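Local coordinates for protein SnoN,Epimerase SnoN (Streptomyces nogalater, PDB 5EP9) that is a non-heme iron, 2-oxoglutarate-dependent epimerase of nogalamycin biosynthesis, and probably shares the iron-binding dioxygenase chemistry of its family, at residues A140-A145 against T223-G228; A156-V161 against S238-Y243; G171-V176 against T217-R222. One frame throughout, in Å; residues are numbered along the deposited sequence. Where two conformers were deposited one is given.

In the fold
All three contacts touch the bound 2-oxoglutarate. Contact 1 pairs two strands of the smaller antiparallel sheet, contact 2 two strands of the larger one. Contact 3 joins the sheets: strand 173-175 is the neighbour of 225-227, and 216-220 the neighbour of 157-162. The centres of contacts 1 and 3 are about 7 Å apart, those of 2 and 3 about 10 Å, those of 1 and 2 about 13 Å. Along the chain contacts 1 and 2 interleave, and contact 3 is nested inside both. Iron and co-substrate thus sit between two facing sheets. In this fused construct every first segment belongs to part 14-202 and every second segment to part 203-305.

Contact 1: residues A140-A145 against T223-G228; sequences APHHDA and TVHSAG. With FE (Fe (III) ion), chain F; AKG (2-oxoglutaric acid), chain E; ACT (acetate ion), chain G.
His142 and His225 form an antiparallel hydrogen-bonded pair, with the axes of strands 140-142 and 225-227 at 161°. His142 N gives a bond to His225 O, and His225 N returns one to His142 O, each 3.0 Å long. CA-H...O contacts flank the pair, from Pro141 CA to His225 O and from Val224 CA to His142 O.

Both imidazoles leave the same face of the sheet. In each, CG sits between the backbone N and the carbonyl carbon (chi1 65° in His142, 57° in His225). This turns ND1 back to the carbonyl two residues earlier. His142 ND1 donates to Ala140 O at 2.9 Å, and His225 ND1 donates to Thr223 O at 2.9 Å. Both acceptors lie in the plane of their ring, so each imidazole is fixed in rotation with NE2 aimed at iron. The two rings meet obliquely.

With Asp144 they make the facial triad of two histidines and one carboxylate found in non-heme iron enzymes, in the HxD...H sequence pattern. Iron is bound by His142 NE2 at 2.2 Å, His225 NE2 at 2.1 Å and Asp144 OD1 at 2.0 Å. The Asp144 carboxylate crosses the His225 ring steeply, and OD1 lies at the ring edge. Its other oxygen, OD2, takes a hydrogen bond from His219. The co-substrate chelates the metal through O1 and O5, and one water completes six ligands.

A second water accepts from Asp144 N and donates to Thr223 O. It links the Asp144 backbone to segment 223-228. Away from the metal, Pro141 CB packs on Val224 CG1 at 4.1 Å. The Pro141 ring also reaches Ser226 CB, beside an acetate probably from the crystallisation liquor.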
loop_
_atom_site.group_PDB
_atom_site.type_symbol
_atom_site.label_atom_id
_atom_site.label_comp_id
_atom_site.label_asym_id
_atom_site.label_seq_id
_atom_site.Cartn_x
_atom_site.Cartn_y
_atom_site.Cartn_z
ATOM N N ALA A 140 0.999 12.296 7.663
ATOM C CA ALA A 140 -0.160 13.145 7.552
ATOM C C ALA A 140 -1.328 12.510 6.722
ATOM O O ALA A 140 -1.115 11.690 5.825
ATOM C CB ALA A 140 0.235 14.486 6.944
ATOM N N PRO A 141 -2.584 12.833 7.077
ATOM C CA PRO A 141 -3.750 12.282 6.400
ATOM C C PRO A 141 -3.769 12.561 4.901
ATOM O O PRO A 141 -3.435 13.611 4.462
ATOM C CB PRO A 141 -4.946 13.017 7.066
ATOM C CG PRO A 141 -4.425 13.559 8.326
ATOM C CD PRO A 141 -2.975 13.841 8.128
ATOM N N HIS A 142 -4.070 11.548 4.118
ATOM C CA HIS A 142 -4.147 11.703 2.707
ATOM C C HIS A 142 -4.980 10.578 2.161
ATOM O O HIS A 142 -5.267 9.600 2.845
ATOM C CB HIS A 142 -2.745 11.703 2.110
ATOM C CG HIS A 142 -2.042 10.384 2.274
ATOM N ND1 HIS A 142 -1.496 10.008 3.462
ATOM C CD2 HIS A 142 -1.900 9.326 1.450
ATOM C CE1 HIS A 142 -0.983 8.795 3.355
ATOM N NE2 HIS A 142 -1.152 8.385 2.124
ATOM N N HIS A 143 -5.292 10.667 0.889
ATOM C CA HIS A 143 -5.682 9.489 0.109
ATOM C C HIS A 143 -4.757 9.234 -1.023
ATOM O O HIS A 143 -4.040 10.079 -1.396
ATOM C CB HIS A 143 -7.119 9.474 -0.353
ATOM C CG HIS A 143 -7.489 10.567 -1.255
ATOM N ND1 HIS A 143 -7.771 11.823 -0.798
ATOM C CD2 HIS A 143 -7.696 10.577 -2.589
ATOM C CE1 HIS A 143 -8.179 12.558 -1.812
ATOM N NE2 HIS A 143 -8.148 11.822 -2.914
ATOM N N ASP A 144 -4.711 8.009 -1.509
ATOM C CA ASP A 144 -3.539 7.637 -2.333
ATOM C C ASP A 144 -3.756 7.921 -3.821
ATOM O O ASP A 144 -2.801 8.119 -4.564
ATOM C CB ASP A 144 -3.217 6.110 -2.155
ATOM C CG ASP A 144 -2.810 5.731 -0.808
ATOM O OD1 ASP A 144 -2.046 6.482 -0.135
ATOM O OD2 ASP A 144 -3.160 4.584 -0.464
ATOM N N ALA A 145 -5.022 7.947 -4.230
ATOM C CA ALA A 145 -5.381 7.949 -5.675
ATOM C C ALA A 145 -4.742 8.988 -6.549
ATOM O O ALA A 145 -4.328 8.727 -7.666
ATOM C CB ALA A 145 -6.899 8.035 -5.895
ATOM N N THR A 223 -9.645 6.086 0.315
ATOM C CA THR A 223 -9.814 6.135 1.772
ATOM C C THR A 223 -8.779 7.043 2.411
ATOM O O THR A 223 -7.595 6.885 2.165
ATOM C CB THR A 223 -9.706 4.772 2.351
ATOM O OG1 THR A 223 -10.740 3.956 1.786
ATOM C CG2 THR A 223 -9.833 4.789 3.874
ATOM N N VAL A 224 -9.225 7.984 3.235
ATOM C CA VAL A 224 -8.318 8.842 3.952
ATOM C C VAL A 224 -7.677 8.038 5.082
ATOM O O VAL A 224 -8.352 7.322 5.805
ATOM C CB VAL A 224 -9.052 10.082 4.552
ATOM C CG1 VAL A 224 -8.103 10.897 5.407
ATOM C CG2 VAL A 224 -9.602 10.951 3.452
ATOM N N HIS A 225 -6.362 8.146 5.177
ATOM C CA HIS A 225 -5.587 7.421 6.131
ATOM C C HIS A 225 -4.368 8.209 6.522
ATOM O O HIS A 225 -3.906 9.111 5.854
ATOM C CB HIS A 225 -5.178 6.029 5.660
ATOM C CG HIS A 225 -4.393 6.014 4.368
ATOM N ND1 HIS A 225 -4.986 6.312 3.181
ATOM C CD2 HIS A 225 -3.087 5.828 4.101
ATOM C CE1 HIS A 225 -4.064 6.325 2.230
ATOM N NE2 HIS A 225 -2.919 5.960 2.748
ATOM N N SER A 226 -3.895 7.879 7.706
ATOM C CA SER A 226 -2.711 8.488 8.283
ATOM C C SER A 226 -1.989 7.462 9.138
ATOM O O SER A 226 -2.446 6.337 9.285
ATOM C CB SER A 226 -3.146 9.681 9.184
ATOM O OG SER A 226 -3.784 9.224 10.328
ATOM N N ALA A 227 -0.931 7.875 9.809
ATOM C CA ALA A 227 -0.234 6.997 10.705
ATOM C C ALA A 227 0.474 7.784 11.739
ATOM O O ALA A 227 0.944 8.931 11.487
ATOM C CB ALA A 227 0.801 6.089 9.945
ATOM N N GLY A 228 0.616 7.168 12.897
ATOM C CA GLY A 228 1.317 7.856 14.019
ATOM C C GLY A 228 2.809 7.883 13.804
ATOM O O GLY A 228 3.378 7.218 12.921
HETATM FE FE FE F . -1.122 6.263 1.660
HETATM C C1 AKG E . -0.103 3.837 2.300
HETATM O O1 AKG E . -0.853 4.221 1.365
HETATM O O2 AKG E . 0.225 2.633 2.442
HETATM C C2 AKG E . 0.374 4.812 3.309
HETATM O O5 AKG E . 0.039 6.008 3.197
HETATM C C3 AKG E . 1.284 4.278 4.440
HETATM C C4 AKG E . 1.607 5.256 5.565
HETATM C C5 AKG E . 2.523 4.738 6.651
HETATM O O3 AKG E . 2.888 3.548 6.625
HETATM O O4 AKG E . 2.946 5.531 7.547
HETATM C C ACT G . -6.708 10.606 10.931
HETATM O O ACT G . -5.529 10.835 11.206
HETATM O OXT ACT G . -7.599 10.784 11.797
HETATM C CH3 ACT G . -7.026 10.082 9.566
HETATM O O HOH W 1 -6.283 5.907 0.025
HETATM O O HOH W 2 0.713 6.526 0.708
#

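Contact 2: residues A156-V161 against S238-Y243; sequences ALTAWV and STSAVY. With AKG (2-oxoglutaric acid), chain E.
Trp160 and Ser238 make the close packing at one end of this antiparallel ladder. Ser238 CB lies over the face of the indole, 3.5 Å from the centroid of the six-membered ring and 13° off its normal. Ser238 OG sits over the same face, displaced toward the rim at CZ2. The indole runs out with CG anti to the backbone N (chi1 -165°), which carries NE1 to the co-substrate. NE1 donates to O3 of 2-oxoglutarate at 2.8 Å, a fairly straight bond of 161°. On the same face of the sheet Ser240 OG donates to O2, at the other end of the ligand, over 3.0 Å. Thr158 CG2 presses on this hydroxyl, 3.1 Å from Ser240 OG.

The other face is filled more loosely. Small side chains, Ala159 and Ala241, form its middle pair. Ala159 CB meets the edge of the Tyr243 ring, 3.8 Å from CE2. Leu157 CD2 reaches Tyr243 CB at 4.1 Å. A water fills in further along, donating to Ala159 O and hydrogen-bonded to Thr239 OG1. This face is still buried: helix 104-114 packs on it, and Tyr243 OH bonds to Ala101 O.

Between the faces run six backbone hydrogen bonds, two each at Leu157-Tyr243, Ala159-Ala241 and Val161-Thr239. Strands 216-220 and 118-128 continue the sheet on either side. This is the larger sheet of a double-stranded beta-helix, the cupin-type core of the PhyH family. Its inner face holds both carboxylates of 2-oxoglutarate, with Arg236 as a further ligand partner.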
loop_
_atom_site.group_PDB
_atom_site.type_symbol
_atom_site.label_atom_id
_atom_site.label_comp_id
_atom_site.label_asym_id
_atom_site.label_seq_id
_atom_site.Cartn_x
_atom_site.Cartn_y
_atom_site.Cartn_z
ATOM N N ALA A 156 -7.934 1.594 -7.190
ATOM C CA ALA A 156 -6.783 0.849 -6.724
ATOM C C ALA A 156 -6.884 0.555 -5.242
ATOM O O ALA A 156 -7.731 1.099 -4.472
ATOM C CB ALA A 156 -5.541 1.602 -7.021
ATOM N N LEU A 157 -6.078 -0.368 -4.838
ATOM C CA LEU A 157 -5.991 -0.720 -3.393
ATOM C C LEU A 157 -4.580 -1.114 -2.945
ATOM O O LEU A 157 -3.781 -1.651 -3.745
ATOM C CB LEU A 157 -6.980 -1.783 -2.977
ATOM C CG LEU A 157 -6.741 -3.218 -3.335
ATOM C CD1 LEU A 157 -7.844 -4.068 -2.691
ATOM C CD2 LEU A 157 -6.961 -3.347 -4.820
ATOM N N THR A 158 -4.337 -0.888 -1.660
ATOM C CA THR A 158 -3.046 -1.062 -1.061
ATOM C C THR A 158 -3.081 -2.135 0.069
ATOM O O THR A 158 -3.902 -2.064 0.921
ATOM C CB THR A 158 -2.526 0.259 -0.549
ATOM O OG1 THR A 158 -2.361 1.170 -1.639
ATOM C CG2 THR A 158 -1.214 0.087 0.217
ATOM N N ALA A 159 -2.192 -3.128 0.007
ATOM C CA ALA A 159 -1.952 -4.090 1.089
ATOM C C ALA A 159 -0.760 -3.666 1.937
ATOM O O ALA A 159 0.345 -3.533 1.425
ATOM C CB ALA A 159 -1.671 -5.459 0.527
ATOM N N TRP A 160 -0.998 -3.398 3.223
ATOM C CA TRP A 160 0.045 -2.938 4.129
ATOM C C TRP A 160 0.270 -4.075 5.107
ATOM O O TRP A 160 -0.627 -4.437 5.870
ATOM C CB TRP A 160 -0.425 -1.680 4.848
ATOM C CG TRP A 160 0.551 -0.797 5.586
ATOM C CD1 TRP A 160 1.001 0.424 5.174
ATOM C CD2 TRP A 160 1.080 -1.008 6.883
ATOM N NE1 TRP A 160 1.788 0.978 6.136
ATOM C CE2 TRP A 160 1.927 0.087 7.163
ATOM C CE3 TRP A 160 1.070 -2.111 7.772
ATOM C CZ2 TRP A 160 2.610 0.212 8.343
ATOM C CZ3 TRP A 160 1.792 -2.002 8.996
ATOM C CH2 TRP A 160 2.530 -0.829 9.267
ATOM N N VAL A 161 1.454 -4.659 5.031
ATOM C CA VAL A 161 1.724 -5.928 5.764
ATOM C C VAL A 161 2.684 -5.620 6.894
ATOM O O VAL A 161 3.814 -5.129 6.626
ATOM C CB VAL A 161 2.334 -6.990 4.804
ATOM C CG1 VAL A 161 2.640 -8.269 5.505
ATOM C CG2 VAL A 161 1.388 -7.231 3.672
ATOM N N SER A 238 7.413 -2.735 7.599
ATOM C CA SER A 238 6.243 -3.236 6.900
ATOM C C SER A 238 6.502 -3.134 5.443
ATOM O O SER A 238 7.462 -2.451 4.999
ATOM C CB SER A 238 4.981 -2.380 7.261
ATOM O OG SER A 238 5.185 -1.009 6.948
ATOM N N THR A 239 5.592 -3.698 4.695
ATOM C CA THR A 239 5.553 -3.421 3.287
ATOM C C THR A 239 4.212 -2.863 2.881
ATOM O O THR A 239 3.223 -3.271 3.439
ATOM C CB THR A 239 5.843 -4.691 2.409
ATOM O OG1 THR A 239 4.838 -5.669 2.659
ATOM C CG2 THR A 239 7.198 -5.261 2.727
ATOM N N SER A 240 4.230 -2.129 1.768
ATOM C CA SER A 240 3.038 -1.570 1.156
ATOM C C SER A 240 3.020 -1.797 -0.333
ATOM O O SER A 240 3.923 -1.392 -1.038
ATOM C CB SER A 240 2.973 -0.058 1.490
ATOM O OG SER A 240 1.761 0.449 1.168
ATOM N N ALA A 241 2.025 -2.538 -0.781
ATOM C CA ALA A 241 1.906 -2.896 -2.149
ATOM C C ALA A 241 0.621 -2.339 -2.738
ATOM O O ALA A 241 -0.442 -2.544 -2.192
ATOM C CB ALA A 241 1.914 -4.422 -2.329
ATOM N N VAL A 242 0.743 -1.722 -3.894
ATOM C CA VAL A 242 -0.383 -1.157 -4.657
ATOM C C VAL A 242 -0.736 -2.096 -5.822
ATOM O O VAL A 242 0.114 -2.493 -6.577
ATOM C CB VAL A 242 0.000 0.227 -5.212
ATOM C CG1 VAL A 242 -1.119 0.820 -6.039
ATOM C CG2 VAL A 242 0.379 1.171 -4.061
ATOM N N TYR A 243 -1.962 -2.524 -5.796
ATOM C CA TYR A 243 -2.600 -3.300 -6.830
ATOM C C TYR A 243 -3.650 -2.448 -7.619
ATOM O O TYR A 243 -4.354 -1.570 -7.063
ATOM C CB TYR A 243 -3.322 -4.474 -6.224
ATOM C CG TYR A 243 -2.398 -5.309 -5.369
ATOM C CD1 TYR A 243 -1.375 -6.031 -5.951
ATOM C CD2 TYR A 243 -2.477 -5.317 -3.986
ATOM C CE1 TYR A 243 -0.490 -6.778 -5.197
ATOM C CE2 TYR A 243 -1.585 -6.089 -3.237
ATOM C CZ TYR A 243 -0.601 -6.799 -3.822
ATOM O OH TYR A 243 0.273 -7.561 -3.077
HETATM C C1 AKG E . -0.103 3.837 2.300
HETATM O O1 AKG E . -0.853 4.221 1.365
HETATM O O2 AKG E . 0.225 2.633 2.442
HETATM C C2 AKG E . 0.374 4.812 3.309
HETATM O O5 AKG E . 0.039 6.008 3.197
HETATM C C3 AKG E . 1.284 4.278 4.440
HETATM C C4 AKG E . 1.607 5.256 5.565
HETATM C C5 AKG E . 2.523 4.738 6.651
HETATM O O3 AKG E . 2.888 3.548 6.625
HETATM O O4 AKG E . 2.946 5.531 7.547
HETATM O O HOH W 3 2.760 -5.477 0.900
#

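Contact 3: residues G171-V176 against T217-R222; sequences GCMTFV and TFHHAR. With AKG (2-oxoglutaric acid), chain E.
Phe175 and His219 carry the apolar part of this contact. Phe175 CE1 rests against the base of the imidazole, 3.6 Å from His219 CB. The phenyl tip reaches further, with CZ 3.9 Å from Thr217 OG1, which lies at the ring edge. Met173 bends at chi2 and chi3, and its CE comes 3.9 Å from Thr217 OG1. Its sulfur lies against the aliphatic part of the co-substrate, with SD 3.7 Å from C3 of 2-oxoglutarate.

The ring contacts are oblique. The Phe175 and His219 planes are steeply inclined to each other. Met173 SD is 5.5 Å from the centroid of the His219 ring, well off its normal. Beyond the segments, Phe175 stacks on Tyr45, and His219 meets the ring of the iron ligand His225.

The polar contacts centre on His219 NE2. With CG between the backbone N and the carbonyl carbon (chi1 72°), the ring is placed with NE2 beside the metal site. NE2 makes a weak bond to O1 of 2-oxoglutarate, 3.2 Å long and bent to 130°. Its stronger partner is Asp144 OD2, so this second-shell histidine helps to position an iron ligand. Putting a leucine here would probably leave Asp144 OD2 without that donor and the carboxylate freer to turn at the metal.

The strand axes are 10.2 Å apart and inclined at 42°, so side chains alone bridge the distance. Strand 173-175 belongs to the smaller sheet and 217-220 to the larger. Side chains meeting this way across the interior, beside iron and 2-oxoglutarate, belong to the double-stranded beta-helix of this dioxygenase family.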
loop_
_atom_site.group_PDB
_atom_site.type_symbol
_atom_site.label_atom_id
_atom_site.label_comp_id
_atom_site.label_asym_id
_atom_site.label_seq_id
_atom_site.Cartn_x
_atom_site.Cartn_y
_atom_site.Cartn_z
ATOM N N GLY A 171 3.348 3.475 15.529
ATOM C CA GLY A 171 2.929 4.186 14.308
ATOM C C GLY A 171 1.957 3.463 13.420
ATOM O O GLY A 171 2.146 3.432 12.185
ATOM N N CYS A 172 1.018 2.749 13.981
ATOM C CA CYS A 172 0.046 2.064 13.173
ATOM C C CYS A 172 -0.765 3.100 12.446
ATOM O O CYS A 172 -0.700 4.304 12.741
ATOM C CB CYS A 172 -0.857 1.101 13.977
ATOM S SG CYS A 172 -2.072 1.943 15.015
ATOM N N MET A 173 -1.597 2.609 11.548
ATOM C CA MET A 173 -2.464 3.478 10.708
ATOM C C MET A 173 -3.819 3.778 11.335
ATOM O O MET A 173 -4.328 2.993 12.122
ATOM C CB MET A 173 -2.633 2.903 9.299
ATOM C CG MET A 173 -1.266 2.852 8.562
ATOM S SD MET A 173 -1.365 3.105 6.770
ATOM C CE MET A 173 -1.824 1.463 6.495
ATOM N N THR A 174 -4.375 4.884 10.862
ATOM C CA THR A 174 -5.749 5.321 11.131
ATOM C C THR A 174 -6.439 5.538 9.803
ATOM O O THR A 174 -5.854 6.093 8.884
ATOM C CB THR A 174 -5.715 6.609 11.939
ATOM O OG1 THR A 174 -5.096 6.307 13.198
ATOM C CG2 THR A 174 -7.111 7.237 12.171
ATOM N N PHE A 175 -7.697 5.105 9.718
ATOM C CA PHE A 175 -8.484 5.214 8.536
ATOM C C PHE A 175 -9.772 5.954 8.827
ATOM O O PHE A 175 -10.272 5.925 9.975
ATOM C CB PHE A 175 -8.865 3.815 8.011
ATOM C CG PHE A 175 -7.688 2.923 7.744
ATOM C CD1 PHE A 175 -7.052 2.921 6.541
ATOM C CD2 PHE A 175 -7.265 2.071 8.700
ATOM C CE1 PHE A 175 -5.943 2.045 6.282
ATOM C CE2 PHE A 175 -6.180 1.225 8.488
ATOM C CZ PHE A 175 -5.523 1.217 7.250
ATOM N N VAL A 176 -10.329 6.650 7.835
ATOM C CA VAL A 176 -11.668 7.342 8.052
ATOM C C VAL A 176 -12.703 6.552 7.316
ATOM O O VAL A 176 -12.743 6.583 6.082
ATOM C CB VAL A 176 -11.647 8.741 7.501
ATOM C CG1 VAL A 176 -12.981 9.402 7.742
ATOM C CG2 VAL A 176 -10.562 9.577 8.152
ATOM N N THR A 217 -3.493 -4.842 6.504
ATOM C CA THR A 217 -4.675 -4.120 6.076
ATOM C C THR A 217 -4.699 -4.042 4.546
ATOM O O THR A 217 -3.652 -4.089 3.902
ATOM C CB THR A 217 -4.765 -2.737 6.661
ATOM O OG1 THR A 217 -3.546 -2.001 6.441
ATOM C CG2 THR A 217 -5.017 -2.802 8.157
ATOM N N PHE A 218 -5.924 -3.925 4.025
ATOM C CA PHE A 218 -6.178 -3.433 2.697
ATOM C C PHE A 218 -6.919 -2.133 2.794
ATOM O O PHE A 218 -7.860 -1.999 3.590
ATOM C CB PHE A 218 -7.014 -4.399 1.917
ATOM C CG PHE A 218 -6.318 -5.704 1.610
ATOM C CD1 PHE A 218 -6.414 -6.738 2.484
ATOM C CD2 PHE A 218 -5.556 -5.831 0.449
ATOM C CE1 PHE A 218 -5.773 -7.941 2.233
ATOM C CE2 PHE A 218 -4.953 -7.034 0.158
ATOM C CZ PHE A 218 -5.061 -8.110 1.046
ATOM N N HIS A 219 -6.478 -1.137 2.029
ATOM C CA HIS A 219 -7.264 0.096 1.895
ATOM C C HIS A 219 -7.412 0.575 0.465
ATOM O O HIS A 219 -6.468 0.607 -0.353
ATOM C CB HIS A 219 -6.773 1.193 2.852
ATOM C CG HIS A 219 -5.477 1.802 2.499
ATOM N ND1 HIS A 219 -4.280 1.282 2.925
ATOM C CD2 HIS A 219 -5.177 2.934 1.827
ATOM C CE1 HIS A 219 -3.294 2.080 2.542
ATOM N NE2 HIS A 219 -3.811 3.073 1.862
ATOM N N HIS A 220 -8.596 1.077 0.236
ATOM C CA HIS A 220 -8.994 1.715 -1.036
ATOM C C HIS A 220 -8.232 3.015 -1.279
ATOM O O HIS A 220 -7.883 3.748 -0.395
ATOM C CB HIS A 220 -10.527 1.961 -0.982
ATOM C CG HIS A 220 -11.180 2.344 -2.280
ATOM N ND1 HIS A 220 -11.097 3.613 -2.833
ATOM C CD2 HIS A 220 -12.021 1.646 -3.077
ATOM C CE1 HIS A 220 -11.786 3.650 -3.948
ATOM N NE2 HIS A 220 -12.399 2.499 -4.088
ATOM N N ALA A 221 -7.992 3.291 -2.533
ATOM C CA ALA A 221 -7.213 4.450 -2.980
ATOM C C ALA A 221 -7.858 5.812 -2.667
ATOM O O ALA A 221 -7.180 6.830 -2.753
ATOM C CB ALA A 221 -7.010 4.346 -4.497
ATOM N N ARG A 222 -9.147 5.798 -2.406
ATOM C CA ARG A 222 -9.880 7.007 -1.975
ATOM C C ARG A 222 -10.085 7.112 -0.441
ATOM O O ARG A 222 -10.579 8.121 0.052
ATOM C CB ARG A 222 -11.207 7.189 -2.738
ATOM C CG ARG A 222 -11.024 7.519 -4.248
ATOM C CD ARG A 222 -12.210 8.054 -5.045
ATOM N NE ARG A 222 -12.824 9.254 -4.489
ATOM C CZ ARG A 222 -12.619 10.467 -4.934
ATOM N NH1 ARG A 222 -11.818 10.698 -5.975
ATOM N NH2 ARG A 222 -13.246 11.460 -4.322
HETATM C C1 AKG E . -0.103 3.837 2.300
HETATM O O1 AKG E . -0.853 4.221 1.365
HETATM O O2 AKG E . 0.225 2.633 2.442
HETATM C C2 AKG E . 0.374 4.812 3.309
HETATM O O5 AKG E . 0.039 6.008 3.197
HETATM C C3 AKG E . 1.284 4.278 4.440
HETATM C C4 AKG E . 1.607 5.256 5.565
HETATM C C5 AKG E . 2.523 4.738 6.651
HETATM O O3 AKG E . 2.888 3.548 6.625
HETATM O O4 AKG E . 2.946 5.531 7.547
#